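Local coordinates for uncharacterized protein VPA0106 (Vibrio parahaemolyticus, PDB 3U07), which is of unknown function, a probably exported protein that combines a DUF1254 and a DUF1214 region in a single chain, at residues Y36-S39 and I40-Y44; V271-A274 and P275-D279; F298-G301 and T302-Q306. The protein carries 2 engineered substitutions. All blocks are in the same frame, centred on the assembly; numbering follows the deposited sequence.

Contact 1. Residues Y36-S39 and I40-Y44; sequences YGYS and IDEAY
Tyr38 and Glu42, one helical turn apart in helix 26-52, meet ring to chain: the CG methylene of Glu42 lies over one face of the tyrosine ring, 3.6 Å from Glu42 CG to the centroid of the Tyr38 ring. This is a CH-pi contact, displaced toward the ring's rim, with CE1 and CZ the nearest ring atoms. Tyr38 CG is trans to its own nitrogen (chi1 176°), which stands the ring out from the helix, leaning toward the turn that carries Glu42, while the glutamate chain bends at its second torsion and brings its carboxylate within 21° of the ring plane. The acid thus offers its aliphatic part to the ring and sends OE2 on to a salt bridge with Lys45.

Ile40 uses a different side of the helix. Its CD1 methyl reaches back to Tyr36, 3.7 Å from Ile40 CD1 to Tyr36 OH, and its branched chain also packs on Val222 and Leu223 of helix 215-224. The apolar Ile40 fits against the phenol of Tyr36, whose hydroxyl is hydrogen-bonded to Asp232.

Beneath the side chains run regular helix bonds, among them Glu42 N to Tyr38 O at 2.8 Å. Ser39 is buried, its small side chain meeting Phe298 of helix 295-305 and its O accepting from Ala43 N at 3.1 Å.

The chemistry implies a division of labour: hydrocarbon surfaces fill the interfaces, while Asp41 is paired with Arg218 of helix 215-224 and Glu42 with Lys45 in its own helix. Such pairing would probably favour the charged form of both acids.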
ATOM      1  N   TYR A  36      -4.393  17.852  -7.778  1.00 22.62           N
ATOM      2  CA  TYR A  36      -3.053  17.368  -8.126  1.00 21.34           C
ATOM      3  C   TYR A  36      -2.224  17.296  -6.837  1.00 22.60           C
ATOM      4  O   TYR A  36      -1.522  16.313  -6.584  1.00 23.68           O
ATOM      5  CB  TYR A  36      -2.355  18.324  -9.105  1.00 20.01           C
ATOM      6  CG  TYR A  36      -0.838  18.292  -9.009  1.00 22.27           C
ATOM      7  CD1 TYR A  36      -0.092  17.271  -9.607  1.00 21.13           C
ATOM      8  CD2 TYR A  36      -0.154  19.251  -8.260  1.00 16.50           C
ATOM      9  CE1 TYR A  36       1.300  17.204  -9.453  1.00 20.85           C
ATOM     10  CE2 TYR A  36       1.237  19.194  -8.100  1.00 14.36           C
ATOM     11  CZ  TYR A  36       1.955  18.169  -8.695  1.00 22.57           C
ATOM     12  OH  TYR A  36       3.320  18.114  -8.508  1.00 21.97           O
ATOM     13  N   GLY A  37      -2.332  18.337  -6.013  1.00 18.35           N
ATOM     14  CA  GLY A  37      -1.570  18.391  -4.773  1.00 14.35           C
ATOM     15  C   GLY A  37      -2.027  17.455  -3.674  1.00 19.16           C
ATOM     16  O   GLY A  37      -1.241  17.088  -2.792  1.00 15.66           O
ATOM     17  N   TYR A  38      -3.292  17.052  -3.738  1.00 20.76           N
ATOM     18  CA  TYR A  38      -3.886  16.163  -2.738  1.00 20.13           C
ATOM     19  C   TYR A  38      -3.039  14.947  -2.369  1.00 20.66           C
ATOM     20  O   TYR A  38      -2.773  14.701  -1.190  1.00 22.12           O
ATOM     21  CB  TYR A  38      -5.257  15.679  -3.221  1.00 23.77           C
ATOM     22  CG  TYR A  38      -5.923  14.683  -2.295  1.00 20.16           C
ATOM     23  CD1 TYR A  38      -6.642  15.107  -1.175  1.00 20.02           C
ATOM     24  CD2 TYR A  38      -5.827  13.314  -2.537  1.00 24.67           C
ATOM     25  CE1 TYR A  38      -7.254  14.186  -0.319  1.00 23.69           C
ATOM     26  CE2 TYR A  38      -6.432  12.387  -1.689  1.00 21.61           C
ATOM     27  CZ  TYR A  38      -7.142  12.828  -0.584  1.00 23.99           C
ATOM     28  OH  TYR A  38      -7.739  11.907   0.248  1.00 26.13           O
ATOM     29  N   SER A  39      -2.626  14.179  -3.369  1.00 15.30           N
ATOM     30  CA  SER A  39      -1.832  12.980  -3.101  1.00 19.13           C
ATOM     31  C   SER A  39      -0.544  13.304  -2.346  1.00 19.11           C
ATOM     32  O   SER A  39      -0.164  12.595  -1.418  1.00 21.36           O
ATOM     33  CB  SER A  39      -1.511  12.249  -4.410  1.00 17.97           C
ATOM     34  OG  SER A  39      -2.700  11.811  -5.047  1.00 20.60           O
ATOM     35  N   ILE A  40       0.126  14.377  -2.742  1.00 21.68           N
ATOM     36  CA  ILE A  40       1.359  14.785  -2.076  1.00 17.69           C
ATOM     37  C   ILE A  40       1.044  15.286  -0.665  1.00 18.28           C
ATOM     38  O   ILE A  40       1.713  14.923   0.298  1.00 17.14           O
ATOM     39  CB  ILE A  40       2.063  15.909  -2.858  1.00 13.96           C
ATOM     40  CG1 ILE A  40       2.520  15.377  -4.222  1.00 21.83           C
ATOM     41  CG2 ILE A  40       3.265  16.421  -2.065  1.00 13.08           C
ATOM     42  CD1 ILE A  40       2.841  16.455  -5.237  1.00 20.37           C
ATOM     43  N   ASP A  41       0.007  16.106  -0.543  1.00 15.75           N
ATOM     44  CA  ASP A  41      -0.355  16.647   0.758  1.00 17.49           C
ATOM     45  C   ASP A  41      -0.697  15.552   1.760  1.00 22.87           C
ATOM     46  O   ASP A  41      -0.207  15.564   2.889  1.00 19.91           O
ATOM     47  CB  ASP A  41      -1.531  17.625   0.623  1.00 20.48           C
ATOM     48  CG  ASP A  41      -1.711  18.487   1.864  1.00 28.17           C
ATOM     49  OD1 ASP A  41      -0.685  18.933   2.415  1.00 28.54           O
ATOM     50  OD2 ASP A  41      -2.863  18.727   2.287  1.00 28.48           O
ATOM     51  N   GLU A  42      -1.522  14.594   1.350  1.00 22.58           N
ATOM     52  CA  GLU A  42      -1.910  13.523   2.260  1.00 19.53           C
ATOM     53  C   GLU A  42      -0.731  12.619   2.616  1.00 20.46           C
ATOM     54  O   GLU A  42      -0.646  12.118   3.736  1.00 22.08           O
ATOM     55  CB  GLU A  42      -3.065  12.714   1.662  1.00 26.55           C
ATOM     56  CG  GLU A  42      -4.354  13.525   1.460  1.00 25.90           C
ATOM     57  CD  GLU A  42      -4.895  14.118   2.759  1.00 29.40           C
ATOM     58  OE1 GLU A  42      -5.037  13.363   3.743  1.00 22.50           O
ATOM     59  OE2 GLU A  42      -5.184  15.334   2.797  1.00 32.17           O
ATOM     60  N   ALA A  43       0.188  12.412   1.678  1.00 16.32           N
ATOM     61  CA  ALA A  43       1.356  11.581   1.967  1.00 15.18           C
ATOM     62  C   ALA A  43       2.188  12.315   3.022  1.00 18.85           C
ATOM     63  O   ALA A  43       2.680  11.710   3.975  1.00 17.50           O
ATOM     64  CB  ALA A  43       2.180  11.360   0.705  1.00 17.58           C
ATOM     65  N   TYR A  44       2.338  13.626   2.852  1.00 17.41           N
ATOM     66  CA  TYR A  44       3.091  14.416   3.817  1.00 19.36           C
ATOM     67  C   TYR A  44       2.434  14.346   5.199  1.00 22.22           C
ATOM     68  O   TYR A  44       3.106  14.066   6.190  1.00 21.78           O
ATOM     69  CB  TYR A  44       3.183  15.887   3.399  1.00 21.42           C
ATOM     70  CG  TYR A  44       3.931  16.711   4.428  1.00 22.48           C
ATOM     71  CD1 TYR A  44       5.287  16.490   4.665  1.00 21.98           C
ATOM     72  CD2 TYR A  44       3.270  17.653   5.220  1.00 21.77           C
ATOM     73  CE1 TYR A  44       5.969  17.179   5.662  1.00 24.66           C
ATOM     74  CE2 TYR A  44       3.944  18.348   6.225  1.00 18.92           C
ATOM     75  CZ  TYR A  44       5.294  18.103   6.440  1.00 25.75           C
ATOM     76  OH  TYR A  44       5.973  18.764   7.435  1.00 25.81           O
TER

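Contact 2. Residues V271-A274 and P275-D279; sequences VELA and PKMTD
The C-terminal end of helix 253-273 runs here into a short 3-10 turn, and Leu273 and Ala274 hand their carbonyls to the residues that follow. Lys276 N donates to Leu273 O at 3.0 Å, and Met277 N donates to Ala274 O, also at 3.0 Å. Both donors sit above the carbonyl planes and not on a lone pair.

Each bond spans three residues instead of the four of an alpha-helix, the mark of 3-10 winding at a helix terminus. Pro275 fits that place: its nitrogen carries no hydrogen and could not have continued the alpha-helical ladder, and its CD lies 3.4 Å from Val271 O, the carbonyl that an NH would otherwise have met.

Around the turn, Leu273 and the selenomethionine Met277 meet by their methyl ends. The methyl CE of Met277 rests 4.0 Å from Leu273 CD1, the two chains lying at a slant to each other. Met277 bends at its second and third torsions (chi2 86°, chi3 -71°), and this fold of the flexible chain carries the methyl back beside the leucine. Lys276 also stretches back along the helix, beside Glu272, its CE 3.6 Å from Glu272 O, while its NZ stays 4.8 Å from Glu272 OE2, near an opposite charge without contact. A long amine suits this exposed surface. Ala274, buried and small, lets Glu300 and Tyr303 of helix 295-305 come close.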
ATOM      1  N   VAL A 271     -14.952  13.255  -2.923  1.00 32.31           N
ATOM      2  CA  VAL A 271     -15.923  12.479  -2.170  1.00 34.66           C
ATOM      3  C   VAL A 271     -16.977  11.940  -3.134  1.00 30.61           C
ATOM      4  O   VAL A 271     -17.305  10.758  -3.107  1.00 29.24           O
ATOM      5  CB  VAL A 271     -16.604  13.339  -1.085  1.00 34.76           C
ATOM      6  CG1 VAL A 271     -17.682  12.536  -0.378  1.00 25.13           C
ATOM      7  CG2 VAL A 271     -15.565  13.814  -0.083  1.00 37.71           C
ATOM      8  N   GLU A 272     -17.482  12.807  -4.003  1.00 31.33           N
ATOM      9  CA  GLU A 272     -18.503  12.417  -4.969  1.00 38.14           C
ATOM     10  C   GLU A 272     -18.030  11.398  -6.002  1.00 42.14           C
ATOM     11  O   GLU A 272     -18.820  10.588  -6.490  1.00 32.83           O
ATOM     12  CB  GLU A 272     -19.035  13.659  -5.688  1.00 44.93           C
ATOM     13  CG  GLU A 272     -19.777  13.360  -6.978  1.00 55.39           C
ATOM     14  CD  GLU A 272     -20.179  14.614  -7.727  1.00 71.29           C
ATOM     15  OE1 GLU A 272     -19.407  15.598  -7.702  1.00 76.25           O
ATOM     16  OE2 GLU A 272     -21.258  14.610  -8.357  1.00 76.72           O
ATOM     17  N   LEU A 273     -16.745  11.434  -6.337  1.00 37.05           N
ATOM     18  CA  LEU A 273     -16.195  10.522  -7.337  1.00 31.70           C
ATOM     19  C   LEU A 273     -15.871   9.143  -6.781  1.00 28.06           C
ATOM     20  O   LEU A 273     -16.008   8.135  -7.470  1.00 30.01           O
ATOM     21  CB  LEU A 273     -14.930  11.130  -7.948  1.00 32.22           C
ATOM     22  CG  LEU A 273     -14.210  10.321  -9.025  1.00 29.16           C
ATOM     23  CD1 LEU A 273     -15.115  10.157 -10.242  1.00 31.21           C
ATOM     24  CD2 LEU A 273     -12.923  11.035  -9.413  1.00 28.52           C
ATOM     25  N   ALA A 274     -15.458   9.110  -5.521  1.00 23.99           N
ATOM     26  CA  ALA A 274     -15.063   7.877  -4.852  1.00 32.12           C
ATOM     27  C   ALA A 274     -15.851   6.597  -5.134  1.00 40.66           C
ATOM     28  O   ALA A 274     -15.316   5.657  -5.723  1.00 36.04           O
ATOM     29  CB  ALA A 274     -14.990   8.119  -3.348  1.00 24.75           C
ATOM     30  N   PRO A 275     -17.133   6.540  -4.734  1.00 45.35           N
ATOM     31  CA  PRO A 275     -17.900   5.316  -4.983  1.00 39.36           C
ATOM     32  C   PRO A 275     -17.994   4.814  -6.421  1.00 36.48           C
ATOM     33  O   PRO A 275     -18.348   3.661  -6.645  1.00 43.71           O
ATOM     34  CB  PRO A 275     -19.265   5.641  -4.389  1.00 44.14           C
ATOM     35  CG  PRO A 275     -19.386   7.108  -4.635  1.00 47.80           C
ATOM     36  CD  PRO A 275     -18.014   7.614  -4.236  1.00 43.62           C
ATOM     37  N   LYS A 276     -17.669   5.658  -7.392  1.00 33.74           N
ATOM     38  CA  LYS A 276     -17.740   5.240  -8.785  1.00 33.71           C
ATOM     39  C   LYS A 276     -16.464   4.558  -9.285  1.00 34.07           C
ATOM     40  O   LYS A 276     -16.381   4.169 -10.449  1.00 37.57           O
ATOM     41  CB  LYS A 276     -18.042   6.444  -9.674  1.00 39.10           C
ATOM     42  CG  LYS A 276     -19.098   7.377  -9.116  1.00 41.74           C
ATOM     43  CD  LYS A 276     -19.554   8.363 -10.171  1.00 45.78           C
ATOM     44  CE  LYS A 276     -20.406   9.462  -9.574  1.00 52.28           C
ATOM     45  NZ  LYS A 276     -20.930  10.349 -10.643  1.00 56.23           N
HETATM   46  N   MSE A 277     -15.472   4.401  -8.415  1.00 28.09           N
HETATM   47  CA  MSE A 277     -14.213   3.781  -8.827  1.00 36.42           C
HETATM   48  C   MSE A 277     -14.206   2.262  -8.697  1.00 34.89           C
HETATM   49  O   MSE A 277     -14.392   1.731  -7.604  1.00 31.27           O
HETATM   50  CB  MSE A 277     -13.056   4.360  -8.019  1.00 42.74           C
HETATM   51  CG  MSE A 277     -11.929   4.842  -8.891  1.00 53.92           C
HETATM   52 SE   MSE A 277     -12.192   6.647  -9.483  1.00 40.52          SE
HETATM   53  CE  MSE A 277     -13.639   6.464 -10.755  1.00 33.43           C
ATOM     54  N   THR A 278     -13.956   1.570  -9.808  1.00 32.58           N
ATOM     55  CA  THR A 278     -13.953   0.106  -9.804  1.00 30.81           C
ATOM     56  C   THR A 278     -12.661  -0.569 -10.279  1.00 30.69           C
ATOM     57  O   THR A 278     -12.394  -1.716  -9.916  1.00 35.59           O
ATOM     58  CB  THR A 278     -15.104  -0.440 -10.666  1.00 29.54           C
ATOM     59  OG1 THR A 278     -14.839  -0.166 -12.046  1.00 28.91           O
ATOM     60  CG2 THR A 278     -16.419   0.225 -10.279  1.00 33.93           C
ATOM     61  N   ASP A 279     -11.867   0.130 -11.087  1.00 22.41           N
ATOM     62  CA  ASP A 279     -10.623  -0.434 -11.618  1.00 28.43           C
ATOM     63  C   ASP A 279      -9.374   0.002 -10.843  1.00 31.96           C
ATOM     64  O   ASP A 279      -8.838   1.090 -11.073  1.00 24.78           O
ATOM     65  CB  ASP A 279     -10.468  -0.042 -13.086  1.00 25.58           C
ATOM     66  CG  ASP A 279      -9.345  -0.786 -13.763  1.00 23.96           C
ATOM     67  OD1 ASP A 279      -8.422  -1.235 -13.046  1.00 25.07           O
ATOM     68  OD2 ASP A 279      -9.379  -0.916 -15.003  1.00 26.74           O
TER

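Contact 3. Residues F298-G301 and T302-Q306; sequences FAEG and TYLGQ
Residues 298-301 continue into 302-304 as one helix, whose backbone bonds cross the join: Tyr303 N to Ala299 O at 3.1 Å, and Leu304 N to Glu300 O at 2.8 Å. The next bond, Gly305 N to Gly301 O, is 3.1 Å long. Gly301 suits its position because a CB there would press against Phe298 O.

Glu300 reaches across to Tyr303. Its chain bends at the second torsion (chi2 -65°), bringing OE1 alongside the tyrosine, 3.2 Å from Glu300 OE1 to Tyr303 CD2. The two side chains run side by side in the same direction, with carboxylate and ring planes 87° apart, and the oxygen approaches the ring obliquely. OE1 is buried and has no hydrogen-bonding partner in the model, so its surroundings may raise the acid's tendency to hold a proton. Leu304 CG adds an apolar neighbour, 4.0 Å from Glu300 OE1.

On another side of the helix a water bridges the turn. It donates to Phe298 O at 2.7 Å and hydrogen-bonds to Thr302 OG1, also at 2.7 Å. The threonine hydroxyl lies beside its own backbone nitrogen and on the far side of CB from the carbonyl carbon, where it meets this water.

Helix 295-305 is packed between two others. Glu300 and Ala299 lean on Leu270 of helix 253-273, and Tyr303 reaches Val271 there. Thr302 and Phe298 face helix 26-52, where Tyr303 touches Tyr38 as well; Phe298 also meets the ring of Tyr119, close to strand 120-125.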
ATOM      1  N   PHE A 298      -6.329   9.435  -9.997  1.00 18.25           N
ATOM      2  CA  PHE A 298      -5.098   9.056  -9.303  1.00 16.99           C
ATOM      3  C   PHE A 298      -5.270   9.353  -7.811  1.00 18.06           C
ATOM      4  O   PHE A 298      -4.881   8.558  -6.947  1.00 17.54           O
ATOM      5  CB  PHE A 298      -3.909   9.860  -9.842  1.00 19.67           C
ATOM      6  CG  PHE A 298      -2.607   9.557  -9.146  1.00 22.23           C
ATOM      7  CD1 PHE A 298      -1.885   8.408  -9.459  1.00 19.13           C
ATOM      8  CD2 PHE A 298      -2.109  10.414  -8.164  1.00 28.68           C
ATOM      9  CE1 PHE A 298      -0.688   8.115  -8.806  1.00 17.12           C
ATOM     10  CE2 PHE A 298      -0.909  10.129  -7.502  1.00 28.20           C
ATOM     11  CZ  PHE A 298      -0.199   8.975  -7.826  1.00 18.12           C
ATOM     12  N   ALA A 299      -5.863  10.508  -7.523  1.00 16.01           N
ATOM     13  CA  ALA A 299      -6.106  10.941  -6.150  1.00 20.09           C
ATOM     14  C   ALA A 299      -6.989   9.964  -5.368  1.00 22.93           C
ATOM     15  O   ALA A 299      -6.838   9.827  -4.151  1.00 21.18           O
ATOM     16  CB  ALA A 299      -6.747  12.334  -6.151  1.00 13.92           C
ATOM     17  N   GLU A 300      -7.917   9.293  -6.049  1.00 23.07           N
ATOM     18  CA  GLU A 300      -8.784   8.345  -5.347  1.00 26.21           C
ATOM     19  C   GLU A 300      -7.958   7.176  -4.808  1.00 25.48           C
ATOM     20  O   GLU A 300      -8.389   6.461  -3.897  1.00 26.68           O
ATOM     21  CB  GLU A 300      -9.898   7.824  -6.272  1.00 29.72           C
ATOM     22  CG  GLU A 300     -10.959   8.866  -6.683  1.00 29.10           C
ATOM     23  CD  GLU A 300     -11.795   9.393  -5.511  1.00 29.83           C
ATOM     24  OE1 GLU A 300     -11.791   8.774  -4.427  1.00 26.24           O
ATOM     25  OE2 GLU A 300     -12.473  10.429  -5.686  1.00 24.54           O
ATOM     26  N   GLY A 301      -6.769   6.981  -5.371  1.00 21.78           N
ATOM     27  CA  GLY A 301      -5.909   5.908  -4.902  1.00 21.09           C
ATOM     28  C   GLY A 301      -5.558   6.159  -3.450  1.00 25.02           C
ATOM     29  O   GLY A 301      -5.528   5.237  -2.635  1.00 20.74           O
ATOM     30  N   THR A 302      -5.297   7.423  -3.127  1.00 15.75           N
ATOM     31  CA  THR A 302      -4.959   7.820  -1.765  1.00 18.98           C
ATOM     32  C   THR A 302      -6.226   7.872  -0.901  1.00 21.33           C
ATOM     33  O   THR A 302      -6.227   7.456   0.262  1.00 22.46           O
ATOM     34  CB  THR A 302      -4.290   9.224  -1.743  1.00 23.52           C
ATOM     35  OG1 THR A 302      -2.941   9.127  -2.219  1.00 20.33           O
ATOM     36  CG2 THR A 302      -4.289   9.797  -0.333  1.00 21.73           C
ATOM     37  N   TYR A 303      -7.300   8.392  -1.484  1.00 25.88           N
ATOM     38  CA  TYR A 303      -8.563   8.520  -0.775  1.00 25.18           C
ATOM     39  C   TYR A 303      -9.145   7.187  -0.350  1.00 29.15           C
ATOM     40  O   TYR A 303      -9.575   7.020   0.792  1.00 22.14           O
ATOM     41  CB  TYR A 303      -9.584   9.250  -1.648  1.00 21.30           C
ATOM     42  CG  TYR A 303     -10.878   9.552  -0.927  1.00 30.77           C
ATOM     43  CD1 TYR A 303     -10.944  10.561   0.031  1.00 34.37           C
ATOM     44  CD2 TYR A 303     -12.034   8.822  -1.193  1.00 30.95           C
ATOM     45  CE1 TYR A 303     -12.129  10.837   0.701  1.00 40.72           C
ATOM     46  CE2 TYR A 303     -13.224   9.089  -0.523  1.00 30.92           C
ATOM     47  CZ  TYR A 303     -13.264  10.097   0.417  1.00 38.84           C
ATOM     48  OH  TYR A 303     -14.436  10.378   1.071  1.00 44.33           O
ATOM     49  N   LEU A 304      -9.150   6.232  -1.261  1.00 29.90           N
ATOM     50  CA  LEU A 304      -9.728   4.953  -0.927  1.00 39.65           C
ATOM     51  C   LEU A 304      -8.739   4.030  -0.177  1.00 44.47           C
ATOM     52  O   LEU A 304      -9.097   3.505   0.884  1.00 52.18           O
ATOM     53  CB  LEU A 304     -10.310   4.310  -2.212  1.00 24.80           C
ATOM     54  CG  LEU A 304     -11.532   5.114  -2.758  1.00 30.64           C
ATOM     55  CD1 LEU A 304     -11.960   4.635  -4.139  1.00 32.91           C
ATOM     56  CD2 LEU A 304     -12.701   5.006  -1.782  1.00 32.07           C
ATOM     57  N   GLY A 305      -7.472   3.950  -0.615  1.00 37.77           N
ATOM     58  CA  GLY A 305      -6.526   3.063   0.072  1.00 30.84           C
ATOM     59  C   GLY A 305      -5.042   3.401   0.055  1.00 29.96           C
ATOM     60  O   GLY A 305      -4.190   2.617  -0.392  1.00 34.59           O
ATOM     61  N   GLN A 306      -4.735   4.550   0.638  1.00 21.86           N
ATOM     62  CA  GLN A 306      -3.375   5.056   0.700  1.00 20.39           C
ATOM     63  C   GLN A 306      -2.295   4.027   0.981  1.00 25.01           C
ATOM     64  O   GLN A 306      -2.464   3.150   1.824  1.00 19.39           O
ATOM     65  CB  GLN A 306      -3.290   6.206   1.711  1.00 24.02           C
ATOM     66  CG  GLN A 306      -2.000   7.015   1.630  1.00 16.43           C
ATOM     67  CD  GLN A 306      -1.921   8.079   2.713  1.00 25.86           C
ATOM     68  OE1 GLN A 306      -2.261   7.820   3.866  1.00 27.09           O
ATOM     69  NE2 GLN A 306      -1.461   9.277   2.352  1.00 23.02           N
TER
HETATM   70  O   HOH W   1      -3.115   9.064  -4.946  1.00 19.39           O

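How the contacts relate
Contact 3 is the middle member: its centre lies about 10 Å from the centres of both contact 1 and contact 2, which stand about 18 Å from each other and do not touch, their nearest atoms about 8 Å apart. Helix 295-305 therefore joins helix 26-52 to the end of helix 253-273. Toward contact 1, Tyr38 OH packs 3.5 Å from Tyr303 CD1, and Gln306 NE2 probably forms a weak hydrogen bond with Glu42 O. Toward contact 2, Ala274 CB lies 3.5 Å from Tyr303 CE2, while Met277 SE packs on Glu300 CG. Tyr303 thus touches residues of both contact 1 and contact 2.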